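Local coordinates for thiamine-biosynthesis protein ThiS (Geobacter metallireducens GS-15, PDB 3CWI) that is probably a ubiquitin-like sulfur carrier that supplies sulfur for making the thiazole ring of thiamine, at residues M1-P9 / V54-F62. Sequence-based numbering, arbitrary orientation.
Sequences MNLTVNGKP and VKDGDAVEF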
HETATM    1  N   MSE A   1      -5.838   6.817  11.888  1.00 35.75           N
HETATM    2  CA  MSE A   1      -6.069   5.350  11.721  1.00 31.81           C
HETATM    3  C   MSE A   1      -4.748   4.598  11.861  1.00 22.97           C
HETATM    4  O   MSE A   1      -3.686   5.138  11.558  1.00 26.42           O
HETATM    5  CB  MSE A   1      -6.679   5.066  10.342  1.00 35.29           C
HETATM    6  CG  MSE A   1      -5.780   5.441   9.174  1.00 34.31           C
HETATM    7 SE   MSE A   1      -6.448   4.815   7.456  1.00 54.83          SE
HETATM    8  CE  MSE A   1      -5.660   3.053   7.444  1.00 46.95           C
ATOM      9  N   ASN A   2      -4.823   3.355  12.324  1.00 21.16           N
ATOM     10  CA  ASN A   2      -3.634   2.538  12.504  1.00 22.75           C
ATOM     11  C   ASN A   2      -3.551   1.441  11.468  1.00 25.63           C
ATOM     12  O   ASN A   2      -4.558   0.819  11.133  1.00 24.20           O
ATOM     13  CB  ASN A   2      -3.614   1.887  13.890  1.00 31.93           C
ATOM     14  CG  ASN A   2      -3.057   2.802  14.962  1.00 37.82           C
ATOM     15  OD1 ASN A   2      -2.876   2.387  16.104  1.00 49.41           O
ATOM     16  ND2 ASN A   2      -2.781   4.050  14.601  1.00 32.45           N
ATOM     17  N   LEU A   3      -2.357   1.210  10.942  1.00 16.69           N
ATOM     18  CA  LEU A   3      -2.180   0.140   9.972  1.00 23.38           C
ATOM     19  C   LEU A   3      -0.771  -0.390  10.093  1.00 19.96           C
ATOM     20  O   LEU A   3       0.071   0.195  10.773  1.00 24.61           O
ATOM     21  CB  LEU A   3      -2.433   0.628   8.542  1.00 26.44           C
ATOM     22  CG  LEU A   3      -1.495   1.668   7.935  1.00 30.54           C
ATOM     23  CD1 LEU A   3      -1.701   1.721   6.424  1.00 28.29           C
ATOM     24  CD2 LEU A   3      -1.755   3.023   8.562  1.00 28.91           C
ATOM     25  N   THR A   4      -0.529  -1.522   9.454  1.00 17.55           N
ATOM     26  CA  THR A   4       0.785  -2.135   9.474  1.00 17.35           C
ATOM     27  C   THR A   4       1.367  -1.927   8.079  1.00 21.36           C
ATOM     28  O   THR A   4       0.699  -2.193   7.082  1.00 19.16           O
ATOM     29  CB  THR A   4       0.674  -3.642   9.775  1.00 19.66           C
ATOM     30  OG1 THR A   4      -0.059  -3.829  10.997  1.00 22.76           O
ATOM     31  CG2 THR A   4       2.049  -4.256   9.924  1.00 18.54           C
ATOM     32  N   VAL A   5       2.592  -1.419   8.013  1.00 12.69           N
ATOM     33  CA  VAL A   5       3.249  -1.187   6.732  1.00 18.11           C
ATOM     34  C   VAL A   5       4.577  -1.932   6.755  1.00 20.32           C
ATOM     35  O   VAL A   5       5.442  -1.646   7.584  1.00 17.58           O
ATOM     36  CB  VAL A   5       3.499   0.328   6.489  1.00 24.50           C
ATOM     37  CG1 VAL A   5       4.259   0.532   5.185  1.00 24.64           C
ATOM     38  CG2 VAL A   5       2.162   1.071   6.432  1.00 18.51           C
ATOM     39  N   ASN A   6       4.722  -2.891   5.848  1.00 22.04           N
ATOM     40  CA  ASN A   6       5.927  -3.721   5.769  1.00 27.14           C
ATOM     41  C   ASN A   6       6.213  -4.357   7.125  1.00 29.17           C
ATOM     42  O   ASN A   6       7.361  -4.398   7.587  1.00 23.37           O
ATOM     43  CB  ASN A   6       7.132  -2.901   5.315  1.00 31.71           C
ATOM     44  CG  ASN A   6       6.971  -2.379   3.905  1.00 34.01           C
ATOM     45  OD1 ASN A   6       6.434  -3.071   3.038  1.00 26.26           O
ATOM     46  ND2 ASN A   6       7.453  -1.165   3.660  1.00 40.99           N
ATOM     47  N   GLY A   7       5.144  -4.831   7.761  1.00 22.86           N
ATOM     48  CA  GLY A   7       5.255  -5.495   9.049  1.00 19.51           C
ATOM     49  C   GLY A   7       5.386  -4.614  10.273  1.00 19.75           C
ATOM     50  O   GLY A   7       5.355  -5.116  11.395  1.00 21.20           O
ATOM     51  N   LYS A   8       5.517  -3.309  10.080  1.00 17.70           N
ATOM     52  CA  LYS A   8       5.680  -2.417  11.221  1.00 23.22           C
ATOM     53  C   LYS A   8       4.532  -1.442  11.437  1.00 21.33           C
ATOM     54  O   LYS A   8       3.855  -1.035  10.488  1.00 18.85           O
ATOM     55  CB  LYS A   8       6.998  -1.662  11.082  1.00 23.33           C
ATOM     56  CG  LYS A   8       8.213  -2.589  11.072  1.00 24.26           C
ATOM     57  CD  LYS A   8       8.383  -3.298  12.416  1.00 24.14           C
ATOM     58  CE  LYS A   8       9.697  -4.068  12.487  1.00 20.73           C
ATOM     59  NZ  LYS A   8       9.753  -5.221  11.548  1.00 25.42           N
ATOM     60  N   PRO A   9       4.299  -1.056  12.703  1.00 22.06           N
ATOM     61  CA  PRO A   9       3.228  -0.127  13.062  1.00 20.63           C
ATOM     62  C   PRO A   9       3.339   1.192  12.323  1.00 21.68           C
ATOM     63  O   PRO A   9       4.430   1.735  12.130  1.00 18.74           O
ATOM     64  CB  PRO A   9       3.405   0.045  14.566  1.00 30.38           C
ATOM     65  CG  PRO A   9       3.970  -1.281  14.981  1.00 32.78           C
ATOM     66  CD  PRO A   9       4.997  -1.526  13.911  1.00 24.61           C
ATOM     67  N   VAL A  54      -7.690   1.029   2.048  1.00 19.99           N
ATOM     68  CA  VAL A  54      -6.973   0.559   3.222  1.00 19.11           C
ATOM     69  C   VAL A  54      -7.628   1.195   4.432  1.00 19.68           C
ATOM     70  O   VAL A  54      -7.782   2.413   4.487  1.00 25.12           O
ATOM     71  CB  VAL A  54      -5.490   0.971   3.165  1.00 27.27           C
ATOM     72  CG1 VAL A  54      -4.749   0.393   4.359  1.00 28.60           C
ATOM     73  CG2 VAL A  54      -4.868   0.489   1.857  1.00 23.74           C
ATOM     74  N   LYS A  55      -8.029   0.372   5.397  1.00 21.08           N
ATOM     75  CA  LYS A  55      -8.688   0.888   6.595  1.00 23.18           C
ATOM     76  C   LYS A  55      -7.901   0.562   7.860  1.00 27.77           C
ATOM     77  O   LYS A  55      -6.886  -0.130   7.809  1.00 17.73           O
ATOM     78  CB  LYS A  55     -10.100   0.303   6.691  1.00 25.46           C
ATOM     79  CG  LYS A  55     -10.940   0.541   5.438  1.00 33.13           C
ATOM     80  CD  LYS A  55     -12.319  -0.099   5.546  1.00 41.39           C
ATOM     81  CE  LYS A  55     -13.133   0.122   4.274  1.00 36.77           C
ATOM     82  NZ  LYS A  55     -14.486  -0.479   4.373  1.00 38.58           N
ATOM     83  N   ASP A  56      -8.368   1.080   8.993  1.00 22.33           N
ATOM     84  CA  ASP A  56      -7.703   0.830  10.271  1.00 23.42           C
ATOM     85  C   ASP A  56      -7.495  -0.671  10.465  1.00 20.84           C
ATOM     86  O   ASP A  56      -8.414  -1.467  10.264  1.00 17.31           O
ATOM     87  CB  ASP A  56      -8.549   1.380  11.426  1.00 27.23           C
ATOM     88  CG  ASP A  56      -7.905   1.153  12.783  1.00 33.89           C
ATOM     89  OD1 ASP A  56      -6.996   1.923  13.159  1.00 33.14           O
ATOM     90  OD2 ASP A  56      -8.300   0.188  13.474  1.00 38.40           O
ATOM     91  N   GLY A  57      -6.284  -1.058  10.842  1.00 18.47           N
ATOM     92  CA  GLY A  57      -5.999  -2.461  11.067  1.00 20.58           C
ATOM     93  C   GLY A  57      -5.515  -3.264   9.870  1.00 20.17           C
ATOM     94  O   GLY A  57      -5.104  -4.404  10.040  1.00 20.40           O
ATOM     95  N   ASP A  58      -5.558  -2.693   8.666  1.00 19.19           N
ATOM     96  CA  ASP A  58      -5.109  -3.421   7.477  1.00 19.06           C
ATOM     97  C   ASP A  58      -3.578  -3.517   7.426  1.00 19.04           C
ATOM     98  O   ASP A  58      -2.880  -2.707   8.037  1.00 17.86           O
ATOM     99  CB  ASP A  58      -5.623  -2.742   6.202  1.00 12.23           C
ATOM    100  CG  ASP A  58      -7.092  -3.028   5.928  1.00 27.04           C
ATOM    101  OD1 ASP A  58      -7.645  -3.979   6.527  1.00 20.56           O
ATOM    102  OD2 ASP A  58      -7.699  -2.315   5.086  1.00 22.61           O
ATOM    103  N   ALA A  59      -3.070  -4.511   6.701  1.00 13.91           N
ATOM    104  CA  ALA A  59      -1.626  -4.717   6.570  1.00 14.86           C
ATOM    105  C   ALA A  59      -1.208  -4.541   5.116  1.00 16.27           C
ATOM    106  O   ALA A  59      -1.642  -5.289   4.245  1.00 17.21           O
ATOM    107  CB  ALA A  59      -1.250  -6.108   7.045  1.00 19.15           C
ATOM    108  N   VAL A  60      -0.366  -3.553   4.855  1.00 13.33           N
ATOM    109  CA  VAL A  60       0.090  -3.314   3.500  1.00 15.58           C
ATOM    110  C   VAL A  60       1.578  -3.588   3.380  1.00 18.65           C
ATOM    111  O   VAL A  60       2.354  -3.334   4.309  1.00 16.30           O
ATOM    112  CB  VAL A  60      -0.222  -1.864   3.065  1.00 18.37           C
ATOM    113  CG1 VAL A  60      -1.721  -1.618   3.150  1.00 21.97           C
ATOM    114  CG2 VAL A  60       0.512  -0.873   3.959  1.00 27.41           C
ATOM    115  N   GLU A  61       1.977  -4.124   2.234  1.00 18.36           N
ATOM    116  CA  GLU A  61       3.385  -4.432   1.994  1.00 21.77           C
ATOM    117  C   GLU A  61       3.814  -3.889   0.636  1.00 20.67           C
ATOM    118  O   GLU A  61       3.077  -3.976  -0.343  1.00 16.74           O
ATOM    119  CB  GLU A  61       3.595  -5.942   2.013  1.00 22.06           C
ATOM    120  CG  GLU A  61       3.180  -6.626   3.294  1.00 34.74           C
ATOM    121  CD  GLU A  61       3.145  -8.134   3.138  1.00 43.85           C
ATOM    122  OE1 GLU A  61       2.223  -8.645   2.464  1.00 55.98           O
ATOM    123  OE2 GLU A  61       4.044  -8.806   3.675  1.00 48.20           O
ATOM    124  N   PHE A  62       5.010  -3.325   0.593  1.00 17.32           N
ATOM    125  CA  PHE A  62       5.551  -2.788  -0.640  1.00 22.80           C
ATOM    126  C   PHE A  62       6.743  -3.646  -1.034  1.00 21.95           C
ATOM    127  O   PHE A  62       7.729  -3.728  -0.302  1.00 24.36           O
ATOM    128  CB  PHE A  62       5.966  -1.329  -0.445  1.00 17.51           C
ATOM    129  CG  PHE A  62       4.826  -0.433  -0.053  1.00 23.43           C
ATOM    130  CD1 PHE A  62       3.715  -0.309  -0.873  1.00 18.91           C
ATOM    131  CD2 PHE A  62       4.849   0.262   1.150  1.00 25.84           C
ATOM    132  CE1 PHE A  62       2.637   0.489  -0.502  1.00 20.41           C
ATOM    133  CE2 PHE A  62       3.774   1.065   1.531  1.00 18.12           C
ATOM    134  CZ  PHE A  62       2.676   1.174   0.706  1.00 20.83           C
TER
HETATM  135  O   HOH W   1      -2.715  -3.980  11.341  1.00 29.23           O
HETATM  136  O   HOH W   2       2.392  -5.012   6.654  1.00 22.18           O
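The first and last strands of the ubiquitin-like fold, 2-5 and 59-63, lie side by side and parallel in the mixed sheet. Thr4 pairs with Ala59 and Val5 with Val60. The backbone bonds run from Thr4 N to Asp58 O, Val60 N to Thr4 O (2.8 Å) and Asn6 N to Val60 O. Side chains continue the pattern at both ends. At the start, Asp56 CG stands anti to its backbone N (chi1 -180°), which brings OD1 to Asn2 N at 2.7 Å. The amide meets the anti side of the carboxylate, 21° out of its plane. Gly57 N, in the type II turn 55-58, binds Asn2 O. At the far end Asn6 leaves the strand in a type I' turn. Its OD1 takes Phe62 N at 2.8 Å, in the carbonyl plane, and its ND2 sits at the Phe62 ring edge. On the core face, Val5 CG2 touches Val60 CG2 at 3.6 Å, while Val5 CG1 approaches Phe62 CE2 obliquely. Leu3 CD1 reaches Val54 CG1 at 3.9 Å. The Leu24 side chain of helix 20-26 also touches Phe62. Two side-chain acceptors thus extend the strand pairing into the flanking turns, while apolar contacts join it to the core.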